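Local coordinates for transcriptional activator PlcR protein (Bacillus thuringiensis, PDB 3U3W), which activates transcription as a virulence regulator, binding DNA through a helix-turn-helix domain when switched on by the quorum-sensing peptide PapR, at residues 72-77 / 99-104; 129-134 / 166-171; 245-250 / 254-259. One frame throughout, in Å; residues are numbered along the deposited sequence. Where two conformers were deposited one is given.

Interaction 1 (72-77 / 99-104); sequences IERKKQ and WNELKK
The guanidinium of Arg74 turns its NH1/NH2 edge to the carboxylate of Glu101, whose CD lies in the guanidinium plane, while the ammonium of Lys104 approaches obliquely. This is the end-on form of the arginine-carboxylate pair, with one nitrogen for each oxygen: NH2 of Arg74 stands 2.9 Å from OE2 of Glu101, and NH1 of Arg74 lies 3.1 Å from OE1 of Glu101. Both bonds are nearly straight (about 165°), and both use the syn side of the carboxylate. The two planes are twisted by 29°, so each nitrogen sits somewhat off the carboxylate plane.

OE1 also takes a second donor. NZ of Lys104 reaches OE1 of Glu101 at 3.1 Å from the opposite face to Arg74 NH1, and the shared oxygen brings the two cations within 3.4 Å, Arg74 NH1 to Lys104 NZ. Glu101 thus serves as the common anion for both cations, which probably lets them lie so near each other. Glu101 bends at chi2 (68°) to present its carboxylate to both.

Asp71 holds Arg74 from its NE side, completing a chain of alternating charges. The network links the first turn of helix 72-87 to the C-terminal end of helix 91-102 and the residues just after it, while helix 109-125 packs alongside, its Phe111 touching Lys75 and its Leu115 touching Glu101 and Leu102.

Interaction 2 (129-134 / 166-171); sequences VDYEYC and AENGYL
Tyr131, in the first turn of helix 131-143, meets Asn168 and Tyr170 in the turn between helices 153-167 and 171-187, a surface contact within the TPR-like helical array of the C-terminal domain.

Stacking carries most of it. The side-chain amide of Asn168 lies nearly parallel to the Tyr131 ring, the planes 19° apart, and the two side chains run past each other in opposite directions. CB of Asn168 makes a CH-pi contact, 4.1 Å from the centroid of the Tyr131 ring and close to its normal. Glu132 CB covers the other face, so the ring is sandwiched between its own helix and the turn. With chi1 at 83°, CG of Tyr131 falls between the backbone N and the carbonyl carbon, which sets the ring between these two methylenes. ND2 of Asn168 is the nearest amide atom to CB of Tyr131, at 3.5 Å; its hydrogen bonds go to Ile164 O and Tyr124 OH, which fix the rotation of the amide that stacks on the ring.

The aromatic pair is looser. Tyr131 and Tyr170 meet obliquely, centroids 6.0 Å apart, with CE2 of Tyr170 3.9 Å from CZ of Tyr131.

Polar bonds come last: one set is local to helix 131-143, the other crosses the contact. Asp130 caps helix 131-143, its OD1 accepting from Tyr133 N at 3.0 Å and more weakly from Glu132 N. Across the contact, the hydroxyl oxygens of Tyr131 and Tyr170 share a hydrogen bond of 3.3 Å, with OH of Tyr131 lying at the edge of the Tyr170 ring.

Interaction 3 (245-250 / 254-259); sequences CLRKLE and AEIEDA
Leu246 and Ile256 form the apolar centre of a helical hairpin, in which helix 235-248 turns through a short loop into helix 253-269 near the end of the modelled chain. CG1 of Ile256 packs against CB of Leu246 at 3.7 Å, and beyond it CD1 of Ile256 reaches the backbone, 3.7 Å from CA of Arg247. The branch that does this touching, CG1, stands anti to the carbonyl carbon of Ile256 (chi1 -66°), and an extended chi2 of 164° carries the methyl on to the facing helix. In the other direction, CD1 of Leu246 comes over the main chain, 3.6 Å from O of Glu255, and it also touches CB of Ala259, at 4.3 Å. Each large side chain lies partly on the opposing backbone, and the helices are close here, with CA of Leu246 5.7 Å from CA of Ile256. No hydrogen bond crosses between these segments.

Further out, Arg247 spreads at the margin of the apolar patch, its guanidinium paired with Glu244 and hydrogen-bonded to Tyr260 of the second helix. On another side of helix 235-248, Cys245 and Leu249 pack on helix 212-228. Helix 235-248 ends in a Schellman motif, from which the chain enters the short loop to helix 253-269: Glu250 takes a positive phi of 66°, and its N bonds back into the last turn, 3.2 Å from O of Arg247.

In the fold
The three contacts follow one another along the chain, each closing before the next opens, and they sample an all-helical protein from the start of the helices that follow the helix-turn-helix region towards the far end. Interaction 1, whose nearest atom is about 19 Å from the bound DNA, joins helices 72-87 and 91-102. The centres of interactions 1 and 2 are about 28 Å apart, and those of interactions 2 and 3 about 30 Å; interactions 1 and 3 fall on opposite sides of the chain's centre, their centres about 44 Å apart. No two contacts touch or share a helix. Interaction 2 borders the bound peptide, which packs on Ala166 and Glu167, so the same helical array that these contacts sample also holds the signal.

Interaction 1 (72-77 / 99-104)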
loop_
_atom_site.group_PDB
_atom_site.type_symbol
_atom_site.label_atom_id
_atom_site.label_comp_id
_atom_site.label_asym_id
_atom_site.label_seq_id
_atom_site.Cartn_x
_atom_site.Cartn_y
_atom_site.Cartn_z
ATOM N N ILE A 72 -7.950 -8.106 -17.427
ATOM C CA ILE A 72 -7.711 -7.680 -16.052
ATOM C C ILE A 72 -6.577 -6.662 -15.879
ATOM O O ILE A 72 -6.657 -5.783 -15.028
ATOM C CB ILE A 72 -7.466 -8.901 -15.124
ATOM C CG1 ILE A 72 -8.721 -9.791 -15.044
ATOM C CG2 ILE A 72 -7.023 -8.448 -13.738
ATOM C CD1 ILE A 72 -9.962 -9.121 -14.406
ATOM N N GLU A 73 -5.517 -6.775 -16.664
ATOM C CA GLU A 73 -4.406 -5.838 -16.532
ATOM C C GLU A 73 -4.839 -4.452 -16.983
ATOM O O GLU A 73 -4.566 -3.463 -16.314
ATOM C CB GLU A 73 -3.179 -6.304 -17.324
ATOM C CG GLU A 73 -2.035 -5.286 -17.385
ATOM C CD GLU A 73 -1.449 -4.960 -16.015
ATOM O OE1 GLU A 73 -1.661 -5.748 -15.065
ATOM O OE2 GLU A 73 -0.775 -3.912 -15.888
ATOM N N ARG A 74 -5.525 -4.387 -18.114
ATOM C CA ARG A 74 -5.996 -3.115 -18.625
ATOM C C ARG A 74 -7.013 -2.491 -17.644
ATOM O O ARG A 74 -6.963 -1.294 -17.350
ATOM C CB ARG A 74 -6.591 -3.291 -20.032
ATOM C CG ARG A 74 -7.160 -2.007 -20.628
ATOM C CD ARG A 74 -7.967 -2.265 -21.899
ATOM N NE ARG A 74 -9.277 -2.870 -21.645
ATOM C CZ ARG A 74 -10.377 -2.183 -21.340
ATOM N NH1 ARG A 74 -10.328 -0.858 -21.233
ATOM N NH2 ARG A 74 -11.527 -2.824 -21.139
ATOM N N LYS A 75 -7.921 -3.309 -17.122
ATOM C CA LYS A 75 -8.910 -2.790 -16.183
ATOM C C LYS A 75 -8.253 -2.170 -14.946
ATOM O O LYS A 75 -8.684 -1.127 -14.455
ATOM C CB LYS A 75 -9.940 -3.865 -15.820
ATOM C CG LYS A 75 -10.853 -4.231 -16.997
ATOM C CD LYS A 75 -11.894 -5.262 -16.627
ATOM C CE LYS A 75 -12.669 -5.730 -17.851
ATOM N NZ LYS A 75 -13.449 -6.969 -17.556
ATOM N N LYS A 76 -7.182 -2.785 -14.469
ATOM C CA LYS A 76 -6.512 -2.298 -13.279
ATOM C C LYS A 76 -5.804 -0.954 -13.508
ATOM O O LYS A 76 -5.835 -0.076 -12.643
ATOM C CB LYS A 76 -5.566 -3.363 -12.723
ATOM C CG LYS A 76 -6.290 -4.648 -12.351
ATOM C CD LYS A 76 -5.694 -5.301 -11.107
ATOM C CE LYS A 76 -4.236 -5.685 -11.320
ATOM N NZ LYS A 76 -3.645 -6.268 -10.085
ATOM N N GLN A 77 -5.186 -0.786 -14.674
ATOM C CA GLN A 77 -4.580 0.495 -15.042
ATOM C C GLN A 77 -5.653 1.575 -15.232
ATOM O O GLN A 77 -5.438 2.754 -14.943
ATOM C CB GLN A 77 -3.761 0.350 -16.322
ATOM C CG GLN A 77 -2.828 -0.849 -16.317
ATOM C CD GLN A 77 -2.168 -1.106 -17.670
ATOM O OE1 GLN A 77 -1.843 -2.251 -18.007
ATOM N NE2 GLN A 77 -1.967 -0.040 -18.448
ATOM N N TRP A 99 -17.384 7.210 -19.239
ATOM C CA TRP A 99 -18.519 7.038 -20.141
ATOM C C TRP A 99 -18.147 6.165 -21.350
ATOM O O TRP A 99 -18.894 5.261 -21.727
ATOM C CB TRP A 99 -19.101 8.382 -20.599
ATOM C CG TRP A 99 -20.153 8.177 -21.616
ATOM C CD1 TRP A 99 -20.070 8.454 -22.955
ATOM C CD2 TRP A 99 -21.442 7.572 -21.410
ATOM N NE1 TRP A 99 -21.237 8.082 -23.589
ATOM C CE2 TRP A 99 -22.095 7.541 -22.664
ATOM C CE3 TRP A 99 -22.112 7.074 -20.287
ATOM C CZ2 TRP A 99 -23.388 7.023 -22.825
ATOM C CZ3 TRP A 99 -23.404 6.563 -20.448
ATOM C CH2 TRP A 99 -24.023 6.540 -21.711
ATOM N N ASN A 100 -16.985 6.428 -21.939
ATOM C CA ASN A 100 -16.493 5.604 -23.049
ATOM C C ASN A 100 -16.379 4.137 -22.692
ATOM O O ASN A 100 -16.830 3.272 -23.438
ATOM C CB ASN A 100 -15.164 6.134 -23.591
ATOM C CG ASN A 100 -15.354 7.386 -24.434
ATOM O OD1 ASN A 100 -16.439 7.612 -24.983
ATOM N ND2 ASN A 100 -14.312 8.207 -24.535
ATOM N N GLU A 101 -15.789 3.863 -21.538
ATOM C CA GLU A 101 -15.673 2.500 -21.067
ATOM C C GLU A 101 -17.046 1.881 -20.812
ATOM O O GLU A 101 -17.267 0.695 -21.060
ATOM C CB GLU A 101 -14.824 2.456 -19.797
ATOM C CG GLU A 101 -14.493 1.052 -19.346
ATOM C CD GLU A 101 -13.542 0.350 -20.308
ATOM O OE1 GLU A 101 -12.710 1.057 -20.925
ATOM O OE2 GLU A 101 -13.635 -0.895 -20.449
ATOM N N LEU A 102 -17.964 2.691 -20.299
ATOM C CA LEU A 102 -19.284 2.199 -19.911
ATOM C C LEU A 102 -20.103 1.734 -21.106
ATOM O O LEU A 102 -20.929 0.823 -20.983
ATOM C CB LEU A 102 -20.056 3.276 -19.135
ATOM C CG LEU A 102 -19.860 3.260 -17.619
ATOM C CD1 LEU A 102 -20.343 4.565 -16.969
ATOM C CD2 LEU A 102 -20.595 2.051 -17.042
ATOM N N LYS A 103 -19.881 2.361 -22.259
ATOM C CA LYS A 103 -20.709 2.065 -23.422
ATOM C C LYS A 103 -20.231 0.839 -24.213
ATOM O O LYS A 103 -20.885 0.414 -25.165
ATOM C CB LYS A 103 -20.912 3.311 -24.303
ATOM C CG LYS A 103 -19.657 3.893 -24.899
ATOM C CD LYS A 103 -19.948 5.240 -25.558
ATOM C CE LYS A 103 -21.318 5.242 -26.251
ATOM N NZ LYS A 103 -21.264 5.693 -27.682
ATOM N N LYS A 104 -19.102 0.266 -23.798
ATOM C CA LYS A 104 -18.689 -1.053 -24.283
ATOM C C LYS A 104 -19.611 -2.151 -23.748
ATOM O O LYS A 104 -19.616 -3.266 -24.262
ATOM C CB LYS A 104 -17.245 -1.368 -23.896
ATOM C CG LYS A 104 -16.206 -0.422 -24.480
ATOM C CD LYS A 104 -14.795 -0.863 -24.071
ATOM C CE LYS A 104 -13.748 0.209 -24.380
ATOM N NZ LYS A 104 -12.397 -0.121 -23.818
#

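Interaction 2 (129-134 / 166-171)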
loop_
_atom_site.group_PDB
_atom_site.type_symbol
_atom_site.label_atom_id
_atom_site.label_comp_id
_atom_site.label_asym_id
_atom_site.label_seq_id
_atom_site.Cartn_x
_atom_site.Cartn_y
_atom_site.Cartn_z
ATOM N N VAL A 129 -26.329 16.410 -12.822
ATOM C CA VAL A 129 -27.412 15.765 -12.100
ATOM C C VAL A 129 -27.456 16.318 -10.688
ATOM O O VAL A 129 -26.449 16.799 -10.174
ATOM C CB VAL A 129 -27.290 14.229 -12.127
ATOM C CG1 VAL A 129 -28.126 13.636 -11.045
ATOM C CG2 VAL A 129 -27.737 13.676 -13.500
ATOM N N ASP A 130 -28.631 16.289 -10.071
ATOM C CA ASP A 130 -28.789 16.935 -8.778
ATOM C C ASP A 130 -28.395 15.984 -7.657
ATOM O O ASP A 130 -28.422 14.763 -7.828
ATOM C CB ASP A 130 -30.216 17.512 -8.594
ATOM C CG ASP A 130 -31.262 16.447 -8.356
ATOM O OD1 ASP A 130 -31.198 15.770 -7.317
ATOM O OD2 ASP A 130 -32.176 16.292 -9.191
ATOM N N TYR A 131 -28.033 16.558 -6.513
ATOM C CA TYR A 131 -27.491 15.790 -5.398
ATOM C C TYR A 131 -28.389 14.629 -4.991
ATOM O O TYR A 131 -27.898 13.577 -4.583
ATOM C CB TYR A 131 -27.231 16.691 -4.191
ATOM C CG TYR A 131 -28.455 16.960 -3.330
ATOM C CD1 TYR A 131 -28.806 16.098 -2.296
ATOM C CD2 TYR A 131 -29.248 18.079 -3.546
ATOM C CE1 TYR A 131 -29.913 16.340 -1.499
ATOM C CE2 TYR A 131 -30.365 18.328 -2.762
ATOM C CZ TYR A 131 -30.695 17.454 -1.742
ATOM O OH TYR A 131 -31.804 17.707 -0.962
ATOM N N GLU A 132 -29.699 14.813 -5.116
ATOM C CA GLU A 132 -30.654 13.803 -4.652
ATOM C C GLU A 132 -30.682 12.587 -5.560
ATOM O O GLU A 132 -30.818 11.454 -5.098
ATOM C CB GLU A 132 -32.056 14.403 -4.523
ATOM C CG GLU A 132 -33.160 13.397 -4.201
ATOM C CD GLU A 132 -34.466 14.083 -3.773
ATOM O OE1 GLU A 132 -34.404 15.060 -2.980
ATOM O OE2 GLU A 132 -35.551 13.654 -4.236
ATOM N N TYR A 133 -30.534 12.830 -6.858
ATOM C CA TYR A 133 -30.567 11.748 -7.820
ATOM C C TYR A 133 -29.257 10.957 -7.745
ATOM O O TYR A 133 -29.249 9.724 -7.780
ATOM C CB TYR A 133 -30.811 12.312 -9.219
ATOM C CG TYR A 133 -30.758 11.283 -10.321
ATOM C CD1 TYR A 133 -31.894 10.571 -10.696
ATOM C CD2 TYR A 133 -29.570 11.028 -10.993
ATOM C CE1 TYR A 133 -31.840 9.636 -11.719
ATOM C CE2 TYR A 133 -29.508 10.115 -12.015
ATOM C CZ TYR A 133 -30.640 9.415 -12.372
ATOM O OH TYR A 133 -30.562 8.490 -13.384
ATOM N N CYS A 134 -28.150 11.675 -7.614
ATOM C CA CYS A 134 -26.861 11.033 -7.392
ATOM C C CYS A 134 -26.900 10.053 -6.202
ATOM O O CYS A 134 -26.521 8.889 -6.323
ATOM C CB CYS A 134 -25.779 12.091 -7.194
ATOM S SG CYS A 134 -24.120 11.431 -7.180
ATOM N N ALA A 166 -23.441 15.871 3.165
ATOM C CA ALA A 166 -22.804 16.895 3.981
ATOM C C ALA A 166 -22.697 18.238 3.270
ATOM O O ALA A 166 -22.864 19.287 3.880
ATOM C CB ALA A 166 -21.440 16.428 4.505
ATOM N N GLU A 167 -22.408 18.230 1.985
ATOM C CA GLU A 167 -22.207 19.510 1.329
ATOM C C GLU A 167 -23.512 20.126 0.805
ATOM O O GLU A 167 -23.513 21.227 0.259
ATOM C CB GLU A 167 -21.117 19.426 0.266
ATOM C CG GLU A 167 -21.465 18.719 -1.000
ATOM C CD GLU A 167 -20.347 18.865 -2.026
ATOM O OE1 GLU A 167 -19.374 19.606 -1.742
ATOM O OE2 GLU A 167 -20.438 18.241 -3.101
ATOM N N ASN A 168 -24.617 19.412 1.010
ATOM C CA ASN A 168 -25.941 19.920 0.690
ATOM C C ASN A 168 -26.824 20.160 1.931
ATOM O O ASN A 168 -28.056 20.038 1.869
ATOM C CB ASN A 168 -26.638 18.994 -0.321
ATOM C CG ASN A 168 -25.961 19.007 -1.677
ATOM O OD1 ASN A 168 -26.300 19.818 -2.544
ATOM N ND2 ASN A 168 -24.986 18.118 -1.865
ATOM N N GLY A 169 -26.194 20.485 3.058
ATOM C CA GLY A 169 -26.927 20.880 4.258
ATOM C C GLY A 169 -27.349 19.779 5.228
ATOM O O GLY A 169 -27.708 20.066 6.382
ATOM N N TYR A 170 -27.311 18.526 4.775
ATOM C CA TYR A 170 -27.687 17.383 5.614
ATOM C C TYR A 170 -26.544 16.895 6.518
ATOM O O TYR A 170 -26.177 15.716 6.500
ATOM C CB TYR A 170 -28.209 16.248 4.735
ATOM C CG TYR A 170 -29.468 16.630 4.021
ATOM C CD1 TYR A 170 -30.706 16.422 4.611
ATOM C CD2 TYR A 170 -29.427 17.229 2.768
ATOM C CE1 TYR A 170 -31.870 16.789 3.968
ATOM C CE2 TYR A 170 -30.586 17.594 2.112
ATOM C CZ TYR A 170 -31.807 17.376 2.723
ATOM O OH TYR A 170 -32.976 17.737 2.087
ATOM N N LEU A 171 -26.008 17.814 7.315
ATOM C CA LEU A 171 -24.892 17.534 8.205
ATOM C C LEU A 171 -25.124 16.328 9.115
ATOM O O LEU A 171 -24.280 15.439 9.210
ATOM C CB LEU A 171 -24.531 18.776 9.016
ATOM C CG LEU A 171 -24.008 19.891 8.109
ATOM C CD1 LEU A 171 -23.701 21.143 8.886
ATOM C CD2 LEU A 171 -22.758 19.406 7.381
#

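Interaction 3 (245-250 / 254-259)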
loop_
_atom_site.group_PDB
_atom_site.type_symbol
_atom_site.label_atom_id
_atom_site.label_comp_id
_atom_site.label_asym_id
_atom_site.label_seq_id
_atom_site.Cartn_x
_atom_site.Cartn_y
_atom_site.Cartn_z
ATOM N N CYS A 245 -9.612 25.019 11.968
ATOM C CA CYS A 245 -10.121 24.726 13.307
ATOM C C CYS A 245 -9.445 25.603 14.356
ATOM O O CYS A 245 -10.099 26.153 15.233
ATOM C CB CYS A 245 -9.921 23.250 13.654
ATOM S SG CYS A 245 -10.972 22.150 12.753
ATOM N N LEU A 246 -8.130 25.726 14.237
ATOM C CA LEU A 246 -7.331 26.533 15.136
ATOM C C LEU A 246 -7.803 27.981 15.157
ATOM O O LEU A 246 -7.773 28.628 16.204
ATOM C CB LEU A 246 -5.850 26.459 14.748
ATOM C CG LEU A 246 -5.129 25.111 14.952
ATOM C CD1 LEU A 246 -3.624 25.260 14.753
ATOM C CD2 LEU A 246 -5.411 24.522 16.323
ATOM N N ARG A 247 -8.236 28.484 14.004
ATOM C CA ARG A 247 -8.739 29.851 13.904
ATOM C C ARG A 247 -10.057 30.007 14.675
ATOM O O ARG A 247 -10.220 30.940 15.446
ATOM C CB ARG A 247 -8.908 30.263 12.435
ATOM C CG ARG A 247 -8.898 31.766 12.188
ATOM C CD ARG A 247 -8.383 32.082 10.776
ATOM N NE ARG A 247 -9.028 31.258 9.757
ATOM C CZ ARG A 247 -10.197 31.543 9.184
ATOM N NH1 ARG A 247 -10.852 32.649 9.520
ATOM N NH2 ARG A 247 -10.712 30.723 8.273
ATOM N N LYS A 248 -10.985 29.079 14.484
ATOM C CA LYS A 248 -12.272 29.162 15.163
ATOM C C LYS A 248 -12.126 28.978 16.665
ATOM O O LYS A 248 -12.881 29.566 17.447
ATOM C CB LYS A 248 -13.262 28.134 14.606
ATOM C CG LYS A 248 -13.755 28.472 13.236
ATOM C CD LYS A 248 -14.271 29.898 13.211
ATOM C CE LYS A 248 -14.502 30.392 11.793
ATOM N NZ LYS A 248 -15.766 29.857 11.207
ATOM N N LEU A 249 -11.158 28.155 17.061
ATOM C CA LEU A 249 -10.960 27.847 18.472
ATOM C C LEU A 249 -10.102 28.913 19.163
ATOM O O LEU A 249 -9.823 28.809 20.350
ATOM C CB LEU A 249 -10.352 26.452 18.643
ATOM C CG LEU A 249 -11.299 25.288 18.347
ATOM C CD1 LEU A 249 -10.551 23.965 18.412
ATOM C CD2 LEU A 249 -12.503 25.285 19.312
ATOM N N GLU A 250 -9.686 29.928 18.408
ATOM C CA GLU A 250 -8.975 31.081 18.969
ATOM C C GLU A 250 -7.597 30.762 19.555
ATOM O O GLU A 250 -7.208 31.309 20.584
ATOM C CB GLU A 250 -9.847 31.800 20.005
ATOM C CG GLU A 250 -11.035 32.512 19.376
ATOM C CD GLU A 250 -11.916 33.199 20.397
ATOM O OE1 GLU A 250 -12.641 32.493 21.132
ATOM O OE2 GLU A 250 -11.877 34.447 20.464
ATOM N N ALA A 254 0.405 32.269 15.940
ATOM C CA ALA A 254 1.564 31.565 15.411
ATOM C C ALA A 254 1.202 30.127 15.092
ATOM O O ALA A 254 1.546 29.623 14.032
ATOM C CB ALA A 254 2.733 31.633 16.373
ATOM N N GLU A 255 0.494 29.477 16.009
ATOM C CA GLU A 255 0.039 28.102 15.799
ATOM C C GLU A 255 -0.856 27.994 14.554
ATOM O O GLU A 255 -0.689 27.087 13.738
ATOM C CB GLU A 255 -0.690 27.599 17.040
ATOM C CG GLU A 255 0.068 27.909 18.316
ATOM C CD GLU A 255 -0.421 27.110 19.501
ATOM O OE1 GLU A 255 -0.516 25.866 19.372
ATOM O OE2 GLU A 255 -0.712 27.725 20.554
ATOM N N ILE A 256 -1.792 28.935 14.412
ATOM C CA ILE A 256 -2.609 29.044 13.211
ATOM C C ILE A 256 -1.774 29.198 11.933
ATOM O O ILE A 256 -2.024 28.526 10.948
ATOM C CB ILE A 256 -3.595 30.221 13.308
ATOM C CG1 ILE A 256 -4.632 29.951 14.410
ATOM C CG2 ILE A 256 -4.264 30.464 11.946
ATOM C CD1 ILE A 256 -5.401 31.177 14.863
ATOM N N GLU A 257 -0.788 30.091 11.952
ATOM C CA GLU A 257 0.054 30.333 10.781
ATOM C C GLU A 257 0.873 29.091 10.422
ATOM O O GLU A 257 1.049 28.770 9.248
ATOM C CB GLU A 257 0.982 31.533 11.012
ATOM C CG GLU A 257 0.395 32.865 10.564
ATOM C CD GLU A 257 1.102 34.065 11.181
ATOM O OE1 GLU A 257 2.124 33.870 11.877
ATOM O OE2 GLU A 257 0.628 35.208 10.972
ATOM N N ASP A 258 1.365 28.402 11.448
ATOM C CA ASP A 258 2.105 27.155 11.270
ATOM C C ASP A 258 1.331 26.158 10.419
ATOM O O ASP A 258 1.867 25.620 9.451
ATOM C CB ASP A 258 2.425 26.512 12.629
ATOM C CG ASP A 258 3.325 25.289 12.502
ATOM O OD1 ASP A 258 4.496 25.445 12.094
ATOM O OD2 ASP A 258 2.869 24.169 12.821
ATOM N N ALA A 259 0.076 25.907 10.789
ATOM C CA ALA A 259 -0.715 24.910 10.094
ATOM C C ALA A 259 -0.847 25.267 8.627
ATOM O O ALA A 259 -0.642 24.414 7.762
ATOM C CB ALA A 259 -2.077 24.739 10.737
#